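Local coordinates for succinoglycan biosynthesis protein (Bacillus cereus ATCC 14579, PDB 3B55) that binds a calcium ion and belongs to the erythromycin esterase-like family, though its enzymatic activity and true substrate remain unestablished, at residues I207-T210 against T215-S218; N179-I184 against E201-L206; T233-L238 against I261-T266; F265-A270 against Y280-I285; I255-R260 against Y288-W293. The protein carries 1 engineered substitution. All blocks are in the same frame, centred on the assembly; numbering follows the deposited sequence.

Contact 1 (I207-T210 against T215-S218); sequences IPVT and TFES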
# COMPACT_ATOMS: atom_id res chain seq x y z
N ILE A 207 -9.38 17.93 -15.88
CA ILE A 207 -9.55 18.23 -14.47
C ILE A 207 -10.93 17.89 -13.90
O ILE A 207 -11.03 17.11 -12.95
CB ILE A 207 -9.21 19.71 -14.19
CG1 ILE A 207 -7.71 19.93 -14.38
CG2 ILE A 207 -9.63 20.09 -12.77
CD1 ILE A 207 -7.29 21.38 -14.28
N PRO A 208 -12.01 18.44 -14.47
CA PRO A 208 -13.35 18.16 -13.96
C PRO A 208 -13.84 16.71 -14.03
O PRO A 208 -14.72 16.32 -13.27
CB PRO A 208 -14.24 19.10 -14.78
CG PRO A 208 -13.50 19.19 -16.07
CD PRO A 208 -12.07 19.37 -15.61
N VAL A 209 -13.28 15.90 -14.94
CA VAL A 209 -13.73 14.51 -15.04
C VAL A 209 -12.87 13.50 -14.29
O VAL A 209 -13.23 12.32 -14.20
CB VAL A 209 -13.84 14.06 -16.52
CG1 VAL A 209 -14.89 14.90 -17.24
CG2 VAL A 209 -12.48 14.18 -17.21
N THR A 210 -11.74 13.94 -13.74
CA THR A 210 -10.89 13.02 -12.99
C THR A 210 -10.94 13.32 -11.49
O THR A 210 -10.18 12.75 -10.72
CB THR A 210 -9.40 13.09 -13.44
OG1 THR A 210 -8.88 14.40 -13.22
CG2 THR A 210 -9.27 12.73 -14.91
N THR A 215 -17.37 10.41 -11.63
CA THR A 215 -17.53 11.40 -12.69
C THR A 215 -17.06 10.83 -14.03
O THR A 215 -17.75 10.95 -15.04
CB THR A 215 -16.73 12.68 -12.42
OG1 THR A 215 -16.94 13.11 -11.07
CG2 THR A 215 -17.16 13.78 -13.37
N PHE A 216 -15.89 10.19 -14.02
CA PHE A 216 -15.33 9.63 -15.24
C PHE A 216 -16.07 8.42 -15.82
O PHE A 216 -16.31 8.36 -17.02
CB PHE A 216 -13.87 9.25 -15.03
CG PHE A 216 -13.10 9.09 -16.31
CD1 PHE A 216 -12.42 10.17 -16.87
CD2 PHE A 216 -13.11 7.88 -16.99
CE1 PHE A 216 -11.76 10.04 -18.08
CE2 PHE A 216 -12.45 7.74 -18.20
CZ PHE A 216 -11.77 8.82 -18.75
N GLU A 217 -16.39 7.45 -14.98
CA GLU A 217 -17.08 6.25 -15.46
C GLU A 217 -18.51 6.55 -15.86
O GLU A 217 -19.14 5.76 -16.56
CB GLU A 217 -17.06 5.16 -14.39
N SER A 218 -19.04 7.69 -15.43
CA SER A 218 -20.41 8.04 -15.78
C SER A 218 -20.39 8.81 -17.10
O SER A 218 -21.37 9.45 -17.47
CB SER A 218 -21.04 8.91 -14.69
OG SER A 218 -20.70 10.27 -14.88
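Phe216 reaches back from the short helix 213-217 to the turn that precedes it, where it meets Val209. Its CB lies 3.2 Å from Val209 O. CG is farther from that oxygen, and CD1 comes to 3.5 Å from Val209 O. This carbonyl oxygen sits at the ring edge, in its plane. CD1 also touches Val209 CG2 at 4.0 Å, which is the apolar part of the contact. On the other side of the ring, CD2 packs on Leu269 CB, and CE2, nearer the tip, on Thr266 O. The ring swings out to this position because CG stands anti to the backbone N (chi1 -162°). No hydrogen bond joins the two segments. Phe216 N is 3.4 Å from Val209 O but is not aimed for one.

Thr215 adds a second touch. Its methyl CG2 lies 3.5 Å from Pro208 O and 3.9 Å from Val209 CA. Its hydroxyl is occupied elsewhere, in a hydrogen bond with Asp212. At the end of the helix, Ser218 OG donates to Thr215 O over 3.0 Å, meeting the oxygen from above the carbonyl plane.

The contact folds the turn after helix 197-206 onto helix 213-217. Val209 and Phe216 both pack on Tyr227 of helix 221-240. With Phe216 also against the end of helix 250-268, this small turn is wedged among the longer helices.

Contact 2 (N179-I184 against E201-L206); sequences NVYNNI and EKIKGL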
# COMPACT_ATOMS: atom_id res chain seq x y z
N ASN A 179 -3.92 19.34 -8.08
CA ASN A 179 -2.50 19.55 -7.76
C ASN A 179 -1.57 18.80 -8.71
O ASN A 179 -0.48 19.27 -9.01
CB ASN A 179 -2.20 19.16 -6.30
CG ASN A 179 -2.76 17.80 -5.91
OD1 ASN A 179 -3.43 17.13 -6.70
ND2 ASN A 179 -2.46 17.37 -4.69
N VAL A 180 -2.01 17.65 -9.19
CA VAL A 180 -1.19 16.87 -10.12
C VAL A 180 -1.06 17.65 -11.43
O VAL A 180 0.02 17.74 -12.00
CB VAL A 180 -1.83 15.49 -10.41
CG1 VAL A 180 -1.16 14.85 -11.63
CG2 VAL A 180 -1.68 14.60 -9.19
N TYR A 181 -2.18 18.20 -11.90
CA TYR A 181 -2.21 18.98 -13.13
C TYR A 181 -1.38 20.25 -13.01
O TYR A 181 -0.68 20.62 -13.96
CB TYR A 181 -3.66 19.34 -13.49
CG TYR A 181 -4.48 18.14 -13.90
CD1 TYR A 181 -4.32 17.56 -15.16
CD2 TYR A 181 -5.41 17.57 -13.03
CE1 TYR A 181 -5.07 16.44 -15.54
CE2 TYR A 181 -6.16 16.46 -13.39
CZ TYR A 181 -5.98 15.90 -14.65
OH TYR A 181 -6.72 14.80 -15.02
N ASN A 182 -1.44 20.91 -11.85
CA ASN A 182 -0.67 22.13 -11.64
C ASN A 182 0.83 21.87 -11.62
O ASN A 182 1.61 22.77 -11.92
CB ASN A 182 -1.09 22.84 -10.35
CG ASN A 182 -2.49 23.42 -10.43
OD1 ASN A 182 -2.91 23.90 -11.47
ND2 ASN A 182 -3.20 23.38 -9.31
N ASN A 183 1.24 20.65 -11.26
CA ASN A 183 2.67 20.34 -11.26
C ASN A 183 3.18 20.33 -12.70
O ASN A 183 4.27 20.83 -12.99
CB ASN A 183 2.94 18.97 -10.63
CG ASN A 183 2.87 19.00 -9.11
OD1 ASN A 183 3.13 20.03 -8.49
ND2 ASN A 183 2.55 17.86 -8.51
N ILE A 184 2.38 19.75 -13.59
CA ILE A 184 2.74 19.68 -15.00
C ILE A 184 2.68 21.08 -15.61
O ILE A 184 3.59 21.49 -16.34
CB ILE A 184 1.78 18.75 -15.77
CG1 ILE A 184 1.88 17.32 -15.21
CG2 ILE A 184 2.11 18.77 -17.27
CD1 ILE A 184 0.83 16.38 -15.76
N GLU A 201 -5.42 23.31 -22.27
CA GLU A 201 -6.81 22.94 -22.06
C GLU A 201 -7.16 21.48 -22.30
O GLU A 201 -8.33 21.12 -22.33
CB GLU A 201 -7.77 23.84 -22.83
CG GLU A 201 -7.84 23.63 -24.30
CD GLU A 201 -8.46 24.83 -24.98
OE1 GLU A 201 -8.54 25.90 -24.33
OE2 GLU A 201 -8.85 24.73 -26.17
N LYS A 202 -6.14 20.66 -22.51
CA LYS A 202 -6.36 19.24 -22.64
C LYS A 202 -6.52 18.90 -21.17
O LYS A 202 -7.41 18.15 -20.76
CB LYS A 202 -5.12 18.56 -23.21
CG LYS A 202 -5.23 18.18 -24.68
CD LYS A 202 -3.86 17.77 -25.24
CE LYS A 202 -3.86 17.77 -26.77
NZ LYS A 202 -4.77 16.73 -27.35
N ILE A 203 -5.66 19.52 -20.36
CA ILE A 203 -5.67 19.34 -18.91
C ILE A 203 -6.87 20.06 -18.31
O ILE A 203 -7.43 19.64 -17.30
CB ILE A 203 -4.36 19.90 -18.26
CG1 ILE A 203 -4.49 21.39 -17.99
CG2 ILE A 203 -3.17 19.65 -19.16
CD1 ILE A 203 -4.85 21.73 -16.56
N LYS A 204 -7.27 21.16 -18.94
CA LYS A 204 -8.40 21.94 -18.46
C LYS A 204 -9.69 21.14 -18.58
O LYS A 204 -10.61 21.28 -17.78
CB LYS A 204 -8.50 23.26 -19.24
CG LYS A 204 -9.27 24.37 -18.55
CD LYS A 204 -8.96 25.70 -19.22
CE LYS A 204 -9.92 26.77 -18.78
NZ LYS A 204 -11.29 26.38 -19.18
N GLY A 205 -9.75 20.29 -19.60
CA GLY A 205 -10.93 19.46 -19.81
C GLY A 205 -10.85 18.20 -18.97
O GLY A 205 -11.86 17.64 -18.58
N LEU A 206 -9.63 17.76 -18.68
CA LEU A 206 -9.42 16.55 -17.88
C LEU A 206 -9.69 16.74 -16.39
O LEU A 206 -10.17 15.84 -15.72
CB LEU A 206 -7.99 16.05 -18.07
CG LEU A 206 -7.70 15.20 -19.30
CD1 LEU A 206 -6.20 15.12 -19.54
CD2 LEU A 206 -8.31 13.80 -19.12
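Tyr181 has its CG anti to the carbonyl carbon (chi1 -69°), and this sends the ring across to helix 197-206. Opposite it, Ile203 places CG1 between its backbone N and carbonyl carbon (chi1 85°). That torsion sets CG1, and CD1 beyond it, which reaches Tyr181 CB at 4.1 Å. Ile203 CB itself points toward helix 178-192 and meets the ring obliquely. The two side chains run antiparallel to each other.

Tyr181 CD1 lies 3.9 Å from Ile203 CB. One step farther out, Tyr181 CE1 is 3.9 Å from Leu206 CB. The phenol oxygen OH of Tyr181 comes to 3.5 Å from the same Leu206 CB. Leu206 lies athwart the tyrosine. All three side chains are buried, and no hydrogen bond spans the two segments.

The buried hydroxyl of Tyr181 is satisfied by Thr210 OG1, in the turn after helix 197-206. Thr210 OG1 is also hydrogen-bonded with Leu206 O, so the tyrosine tip is tied to the end of that helix through one threonine. Ile262 packs on Tyr181, and Ile234 on Ile203 and Leu206. The arrangement is a helical hairpin of two consecutive helices, packed with helices 221-240 and 250-268 in the helical part of the chain.

Contact 3 (T233-L238 against I261-T266); sequences TISALL and IIEQFT. Engineered in segment 233-238: Thr233 (natural residue Gln).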
# COMPACT_ATOMS: atom_id res chain seq x y z
N THR A 233 -1.59 11.96 -25.11
CA THR A 233 -1.01 13.10 -25.81
C THR A 233 -0.18 13.99 -24.88
O THR A 233 0.88 14.46 -25.27
CB THR A 233 -2.12 13.94 -26.48
OG1 THR A 233 -2.57 13.27 -27.66
CG2 THR A 233 -1.61 15.33 -26.84
N ILE A 234 -0.66 14.22 -23.66
CA ILE A 234 0.09 15.05 -22.72
C ILE A 234 1.44 14.41 -22.43
O ILE A 234 2.47 15.08 -22.47
CB ILE A 234 -0.68 15.25 -21.41
CG1 ILE A 234 -1.91 16.13 -21.66
CG2 ILE A 234 0.23 15.88 -20.36
CD1 ILE A 234 -2.72 16.44 -20.42
N SER A 235 1.42 13.12 -22.13
CA SER A 235 2.65 12.38 -21.85
C SER A 235 3.55 12.37 -23.08
O SER A 235 4.76 12.52 -22.98
CB SER A 235 2.33 10.94 -21.45
OG SER A 235 1.75 10.91 -20.16
N ALA A 236 2.94 12.16 -24.25
CA ALA A 236 3.70 12.14 -25.49
C ALA A 236 4.36 13.51 -25.70
O ALA A 236 5.50 13.58 -26.15
CB ALA A 236 2.79 11.81 -26.67
N LEU A 237 3.66 14.58 -25.35
CA LEU A 237 4.21 15.91 -25.52
C LEU A 237 5.45 16.13 -24.66
O LEU A 237 6.44 16.70 -25.11
CB LEU A 237 3.17 16.98 -25.19
CG LEU A 237 3.68 18.42 -25.32
CD1 LEU A 237 2.53 19.35 -25.58
CD2 LEU A 237 4.44 18.82 -24.06
N LEU A 238 5.40 15.68 -23.41
CA LEU A 238 6.54 15.84 -22.52
C LEU A 238 7.74 15.01 -23.00
O LEU A 238 8.89 15.44 -22.88
CB LEU A 238 6.16 15.43 -21.10
CG LEU A 238 5.15 16.35 -20.39
CD1 LEU A 238 4.64 15.68 -19.13
CD2 LEU A 238 5.80 17.68 -20.06
N ILE A 261 0.18 9.24 -14.17
CA ILE A 261 -0.95 9.00 -13.28
C ILE A 261 -2.28 9.27 -14.00
O ILE A 261 -3.25 8.54 -13.80
CB ILE A 261 -0.86 9.89 -12.02
CG1 ILE A 261 0.36 9.48 -11.19
CG2 ILE A 261 -2.14 9.77 -11.20
CD1 ILE A 261 0.29 8.08 -10.61
N ILE A 262 -2.31 10.32 -14.82
CA ILE A 262 -3.51 10.68 -15.57
C ILE A 262 -3.88 9.57 -16.55
O ILE A 262 -5.06 9.26 -16.73
CB ILE A 262 -3.30 11.99 -16.36
CG1 ILE A 262 -2.77 13.08 -15.42
CG2 ILE A 262 -4.61 12.43 -16.99
CD1 ILE A 262 -2.34 14.35 -16.12
N GLU A 263 -2.87 8.97 -17.19
CA GLU A 263 -3.13 7.87 -18.12
C GLU A 263 -3.63 6.65 -17.35
O GLU A 263 -4.52 5.93 -17.82
CB GLU A 263 -1.86 7.47 -18.87
CG GLU A 263 -1.37 8.47 -19.90
CD GLU A 263 -0.16 7.94 -20.66
OE1 GLU A 263 -0.35 7.10 -21.57
OE2 GLU A 263 0.97 8.35 -20.32
N GLN A 264 -3.04 6.41 -16.18
CA GLN A 264 -3.44 5.27 -15.36
C GLN A 264 -4.90 5.40 -14.97
O GLN A 264 -5.66 4.43 -15.03
CB GLN A 264 -2.57 5.18 -14.11
CG GLN A 264 -1.13 4.73 -14.35
CD GLN A 264 -0.30 4.78 -13.09
OE1 GLN A 264 -0.78 5.19 -12.03
NE2 GLN A 264 0.96 4.37 -13.18
N PHE A 265 -5.29 6.60 -14.57
CA PHE A 265 -6.66 6.84 -14.16
C PHE A 265 -7.63 6.71 -15.33
O PHE A 265 -8.63 6.00 -15.23
CB PHE A 265 -6.77 8.22 -13.50
CG PHE A 265 -8.18 8.60 -13.13
CD1 PHE A 265 -9.02 9.24 -14.05
CD2 PHE A 265 -8.70 8.26 -11.89
CE1 PHE A 265 -10.34 9.54 -13.72
CE2 PHE A 265 -10.02 8.55 -11.55
CZ PHE A 265 -10.85 9.19 -12.48
N THR A 266 -7.35 7.39 -16.44
CA THR A 266 -8.25 7.34 -17.59
C THR A 266 -8.37 5.97 -18.24
O THR A 266 -9.47 5.54 -18.59
CB THR A 266 -7.82 8.36 -18.68
OG1 THR A 266 -6.49 8.06 -19.12
CG2 THR A 266 -7.86 9.78 -18.14
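Ser235 OG donates a hydrogen bond of 2.7 Å to Glu263 OE2. The hydroxyl meets this oxygen from above the carboxylate plane, about 40° out of it. Ser235 CB is also near the oxygen, 3.1 Å from Glu263 OE2. These two side chains make the closest approach between the segments. Their backbones stay well apart, with Ser235 CA and Glu263 CA 8.2 Å from each other.

Glu263 spans much of that gap. Its CG is anti to the carbonyl carbon (chi1 -71°) and the chain runs extended beyond CG, which carries the carboxylate over to the serine. On its way it packs on Ala231 and Lys232 of helix 221-240. Deeper in, Ile234 and Ile262 both point toward the facing helix. Ser235 itself rests against Ala259, one turn before Glu263 on helix 250-268.

Thr233, an engineered residue, points away from helix 250-268. Its hydroxyl is hydrogen-bonded to Leu229 O of its own helix.

The bond joins helices 221-240 and 250-268 at a partly exposed edge. Arg260 NH1 makes a long, weak ion pair with the same Glu263 OE2. The serine proton and the nearby positive charge would both tend to favour the ionised carboxylate.

Contact 4 (F265-A270 against Y280-I285); sequences FTTMLA and YLKHDI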
# COMPACT_ATOMS: atom_id res chain seq x y z
N PHE A 265 -5.29 6.60 -14.57
CA PHE A 265 -6.66 6.84 -14.16
C PHE A 265 -7.63 6.71 -15.33
O PHE A 265 -8.63 6.00 -15.23
CB PHE A 265 -6.77 8.22 -13.50
CG PHE A 265 -8.18 8.60 -13.13
CD1 PHE A 265 -9.02 9.24 -14.05
CD2 PHE A 265 -8.70 8.26 -11.89
CE1 PHE A 265 -10.34 9.54 -13.72
CE2 PHE A 265 -10.02 8.55 -11.55
CZ PHE A 265 -10.85 9.19 -12.48
N THR A 266 -7.35 7.39 -16.44
CA THR A 266 -8.25 7.34 -17.59
C THR A 266 -8.37 5.97 -18.24
O THR A 266 -9.47 5.54 -18.59
CB THR A 266 -7.82 8.36 -18.68
OG1 THR A 266 -6.49 8.06 -19.12
CG2 THR A 266 -7.86 9.78 -18.14
N THR A 267 -7.25 5.27 -18.39
CA THR A 267 -7.25 3.95 -19.00
C THR A 267 -8.00 2.92 -18.16
O THR A 267 -8.81 2.15 -18.68
CB THR A 267 -5.81 3.45 -19.24
OG1 THR A 267 -5.20 4.22 -20.29
CG2 THR A 267 -5.81 1.99 -19.64
N MSE A 268 -7.75 2.92 -16.85
CA MSE A 268 -8.42 2.00 -15.95
C MSE A 268 -9.94 2.14 -16.00
O MSE A 268 -10.67 1.16 -15.95
CB MSE A 268 -7.95 2.21 -14.51
CG MSE A 268 -8.94 1.67 -13.47
SE MSE A 268 -8.41 1.89 -11.62
CE MSE A 268 -8.81 3.77 -11.38
N LEU A 269 -10.41 3.38 -16.07
CA LEU A 269 -11.84 3.64 -16.08
C LEU A 269 -12.49 3.69 -17.45
O LEU A 269 -13.69 3.97 -17.57
CB LEU A 269 -12.13 4.93 -15.31
CG LEU A 269 -11.99 4.68 -13.80
CD1 LEU A 269 -11.95 5.99 -13.05
CD2 LEU A 269 -13.15 3.82 -13.33
N ALA A 270 -11.70 3.43 -18.48
CA ALA A 270 -12.19 3.42 -19.85
C ALA A 270 -12.35 1.97 -20.28
O ALA A 270 -12.55 1.66 -21.45
CB ALA A 270 -11.20 4.11 -20.77
N TYR A 280 -9.90 -3.99 -12.28
CA TYR A 280 -9.06 -4.37 -11.16
C TYR A 280 -7.66 -4.75 -11.58
O TYR A 280 -6.70 -4.48 -10.85
CB TYR A 280 -9.72 -5.53 -10.41
CG TYR A 280 -11.10 -5.16 -9.97
CD1 TYR A 280 -11.30 -4.40 -8.82
CD2 TYR A 280 -12.22 -5.52 -10.73
CE1 TYR A 280 -12.57 -3.99 -8.44
CE2 TYR A 280 -13.50 -5.11 -10.36
CZ TYR A 280 -13.66 -4.35 -9.21
OH TYR A 280 -14.92 -3.94 -8.82
N LEU A 281 -7.53 -5.39 -12.74
CA LEU A 281 -6.22 -5.79 -13.23
C LEU A 281 -5.43 -4.51 -13.44
O LEU A 281 -4.29 -4.39 -12.99
CB LEU A 281 -6.34 -6.54 -14.56
CG LEU A 281 -5.01 -6.93 -15.21
CD1 LEU A 281 -4.30 -7.95 -14.34
CD2 LEU A 281 -5.26 -7.49 -16.61
N LYS A 282 -6.05 -3.54 -14.12
CA LYS A 282 -5.40 -2.27 -14.39
C LYS A 282 -5.16 -1.50 -13.10
O LYS A 282 -4.17 -0.78 -12.99
CB LYS A 282 -6.25 -1.41 -15.34
CG LYS A 282 -6.40 -1.97 -16.75
CD LYS A 282 -7.01 -0.92 -17.67
CE LYS A 282 -7.43 -1.49 -19.02
NZ LYS A 282 -8.73 -2.21 -18.93
N HIS A 283 -6.06 -1.64 -12.14
CA HIS A 283 -5.90 -0.92 -10.88
C HIS A 283 -4.58 -1.29 -10.22
O HIS A 283 -3.77 -0.42 -9.94
CB HIS A 283 -7.04 -1.21 -9.90
CG HIS A 283 -6.91 -0.47 -8.60
ND1 HIS A 283 -7.09 -1.07 -7.37
CD2 HIS A 283 -6.60 0.83 -8.34
CE1 HIS A 283 -6.89 -0.18 -6.41
NE2 HIS A 283 -6.59 0.98 -6.97
N ASP A 284 -4.35 -2.58 -9.99
CA ASP A 284 -3.12 -2.98 -9.32
C ASP A 284 -1.88 -2.95 -10.21
O ASP A 284 -0.76 -2.96 -9.71
CB ASP A 284 -3.28 -4.34 -8.65
CG ASP A 284 -3.73 -4.21 -7.19
OD1 ASP A 284 -4.50 -3.26 -6.89
OD2 ASP A 284 -3.32 -5.03 -6.34
N ILE A 285 -2.07 -2.92 -11.52
CA ILE A 285 -0.93 -2.82 -12.41
C ILE A 285 -0.38 -1.41 -12.13
O ILE A 285 0.81 -1.23 -11.94
CB ILE A 285 -1.34 -2.97 -13.89
CG1 ILE A 285 -1.42 -4.46 -14.23
CG2 ILE A 285 -0.36 -2.24 -14.79
CD1 ILE A 285 -1.71 -4.75 -15.69
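This is a mainly apolar contact between two consecutive helices of an antiparallel helical hairpin. It joins the end of helix 250-268 to the early part of helix 278-298, close to the turn between them. The backbones come near here, with Met268 CA and Lys282 CA 5.5 Å apart. No hydrogen bond crosses the contact.

Lys282 uses its aliphatic chain. Its CD lies 3.7 Å from Met268 CA and the same distance from Thr267 O. The methyl CG2 of Thr267 touches Lys282 CD at 3.7 Å, with the two side chains roughly perpendicular. The lysine chain then bends at its last torsion (chi4 79°), and NZ is hydrogen-bonded to Thr271 in the connection between the helices.

The side chain of His283 is about 7 Å from the bound calcium ion. Its ring nitrogens are hydrogen-bonded outside the contact, ND1 with Tyr320 and NE2 with Asp172. These two bonds would fix the turn of the ring. The side chain of Met268, a selenomethionine, runs beside that of His283 in the same direction. Met268 SE lies 4.8 Å from the centroid of the His283 ring, obliquely, and 3.8 Å from His283 CB.

Contact 5 (I255-R260 against Y288-W293); sequences IKQNAR and YENAKW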
# COMPACT_ATOMS: atom_id res chain seq x y z
N ILE A 255 7.66 14.97 -13.16
CA ILE A 255 6.62 15.48 -14.05
C ILE A 255 6.06 14.36 -14.92
O ILE A 255 4.84 14.19 -15.02
CB ILE A 255 7.18 16.60 -14.95
CG1 ILE A 255 7.74 17.72 -14.06
CG2 ILE A 255 6.10 17.12 -15.88
CD1 ILE A 255 6.75 18.26 -13.02
N LYS A 256 6.95 13.60 -15.54
CA LYS A 256 6.57 12.50 -16.40
C LYS A 256 5.66 11.50 -15.68
O LYS A 256 4.69 11.00 -16.25
CB LYS A 256 7.84 11.80 -16.90
CG LYS A 256 7.61 10.75 -17.95
CD LYS A 256 8.92 10.33 -18.59
CE LYS A 256 8.68 9.26 -19.63
NZ LYS A 256 7.58 9.70 -20.54
N GLN A 257 5.98 11.22 -14.42
CA GLN A 257 5.20 10.28 -13.62
C GLN A 257 3.82 10.86 -13.30
O GLN A 257 2.82 10.14 -13.32
CB GLN A 257 5.93 9.94 -12.33
CG GLN A 257 5.19 8.93 -11.47
CD GLN A 257 4.93 7.61 -12.19
OE1 GLN A 257 4.22 6.75 -11.68
NE2 GLN A 257 5.49 7.46 -13.39
N ASN A 258 3.78 12.16 -13.00
CA ASN A 258 2.53 12.84 -12.71
C ASN A 258 1.60 12.69 -13.92
O ASN A 258 0.40 12.50 -13.77
CB ASN A 258 2.78 14.33 -12.44
CG ASN A 258 3.32 14.58 -11.05
OD1 ASN A 258 2.56 14.81 -10.11
ND2 ASN A 258 4.64 14.53 -10.90
N ALA A 259 2.17 12.77 -15.13
CA ALA A 259 1.38 12.63 -16.35
C ALA A 259 0.96 11.17 -16.47
O ALA A 259 -0.15 10.85 -16.91
CB ALA A 259 2.20 13.04 -17.57
N ARG A 260 1.86 10.28 -16.07
CA ARG A 260 1.59 8.85 -16.12
C ARG A 260 0.37 8.51 -15.26
O ARG A 260 -0.39 7.59 -15.57
CB ARG A 260 2.80 8.08 -15.60
CG ARG A 260 2.71 6.60 -15.86
CD ARG A 260 3.00 6.30 -17.32
NE ARG A 260 2.66 4.92 -17.67
CZ ARG A 260 1.43 4.51 -17.96
NH1 ARG A 260 0.42 5.37 -17.96
NH2 ARG A 260 1.21 3.24 -18.26
N TYR A 288 1.33 -1.02 -8.80
CA TYR A 288 2.61 -1.73 -8.95
C TYR A 288 3.61 -0.80 -9.61
O TYR A 288 4.74 -0.66 -9.14
CB TYR A 288 2.41 -2.97 -9.83
CG TYR A 288 3.62 -3.38 -10.64
CD1 TYR A 288 4.80 -3.80 -10.03
CD2 TYR A 288 3.58 -3.37 -12.04
CE1 TYR A 288 5.91 -4.19 -10.78
CE2 TYR A 288 4.69 -3.77 -12.80
CZ TYR A 288 5.85 -4.18 -12.16
OH TYR A 288 6.95 -4.58 -12.90
N GLU A 289 3.18 -0.18 -10.71
CA GLU A 289 4.03 0.73 -11.48
C GLU A 289 4.48 1.92 -10.66
O GLU A 289 5.62 2.36 -10.77
CB GLU A 289 3.28 1.23 -12.73
CG GLU A 289 2.93 0.15 -13.75
CD GLU A 289 2.38 0.72 -15.06
OE1 GLU A 289 1.93 1.89 -15.06
OE2 GLU A 289 2.39 -0.01 -16.07
N ASN A 290 3.58 2.44 -9.83
CA ASN A 290 3.90 3.59 -9.00
C ASN A 290 4.87 3.22 -7.89
O ASN A 290 5.73 4.02 -7.53
CB ASN A 290 2.61 4.18 -8.43
CG ASN A 290 1.73 4.79 -9.51
OD1 ASN A 290 0.52 4.98 -9.34
ND2 ASN A 290 2.35 5.10 -10.65
N ALA A 291 4.74 2.00 -7.37
CA ALA A 291 5.64 1.52 -6.32
C ALA A 291 6.99 1.21 -6.96
O ALA A 291 8.04 1.42 -6.34
CB ALA A 291 5.06 0.28 -5.68
N LYS A 292 6.97 0.71 -8.19
CA LYS A 292 8.22 0.38 -8.89
C LYS A 292 8.94 1.67 -9.27
O LYS A 292 10.16 1.78 -9.10
CB LYS A 292 7.93 -0.43 -10.16
CG LYS A 292 9.20 -0.77 -10.92
CD LYS A 292 9.01 -1.87 -11.94
CE LYS A 292 8.65 -1.33 -13.31
NZ LYS A 292 8.90 -2.36 -14.36
N TRP A 293 8.20 2.64 -9.77
CA TRP A 293 8.78 3.93 -10.14
C TRP A 293 9.54 4.55 -8.94
O TRP A 293 10.64 5.08 -9.10
CB TRP A 293 7.68 4.88 -10.61
CG TRP A 293 8.20 6.23 -10.98
CD1 TRP A 293 8.63 6.63 -12.22
CD2 TRP A 293 8.45 7.32 -10.10
NE1 TRP A 293 9.14 7.90 -12.15
CE2 TRP A 293 9.04 8.35 -10.86
CE3 TRP A 293 8.24 7.53 -8.73
CZ2 TRP A 293 9.43 9.58 -10.29
CZ3 TRP A 293 8.62 8.75 -8.16
CH2 TRP A 293 9.21 9.76 -8.95
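Gln257 lies flat against the indole of Trp293, across two antiparallel helices. The axes of the short segments run at 172° and are 11.7 Å apart, so side chains must fill the space between them. Helices 250-268 and 278-298 form a helical hairpin, and this contact lies far from its turn.

The first shell is a stack and a salt bridge. In the stack, Gln257 CG sits over the five-membered ring of Trp293, 3.9 Å from its centroid and 9° off the ring normal, as a CH-pi contact. Farther along, the amide covers the same indole, with the planes 15° apart. The side chain reaches this position because CG is anti to the backbone N and the chain bends at its second torsion. The Gln257 amide also borders Asn290, whose amide plane is nearly perpendicular to it. On the partly exposed side, Arg260 and Glu289 form the salt bridge. The attraction is purely electrostatic, because Glu289 OE1 lies well out of the guanidinium plane, over one face and 3.5 Å from Arg260 NH2.

Farther out, other residues surround these groups. The Glu289 carboxylate adjoins Gln264 on helix 250-268. Trp254 and His297 flank the indole: Trp254 meets Trp293 edge-to-face, and His297 stacks on it one turn later. Between the two helices, the amide nitrogen NE2 of Gln257 ends over the ring face, 3.5 Å from Trp293 CD1.

From the N terminus, contact 2 comes first and folds helix 197-206 back on helix 178-192. Contact 1 follows in series and closes the short loop into helix 213-217. The two contacts adjoin. Contact 3 then joins helix 221-240 to helix 250-268. Contact 5 opens between the segments of contact 3 and ends after it, so the two cross. Contact 4 is nested inside the loop of contact 5, and both join helices 250-268 and 278-298. Contacts 3 and 4 share Phe265 and Thr266. Helix 250-268 thus serves contacts 3, 4 and 5. It links the outer helices of contacts 1 and 2 to helix 278-298, on the calcium side.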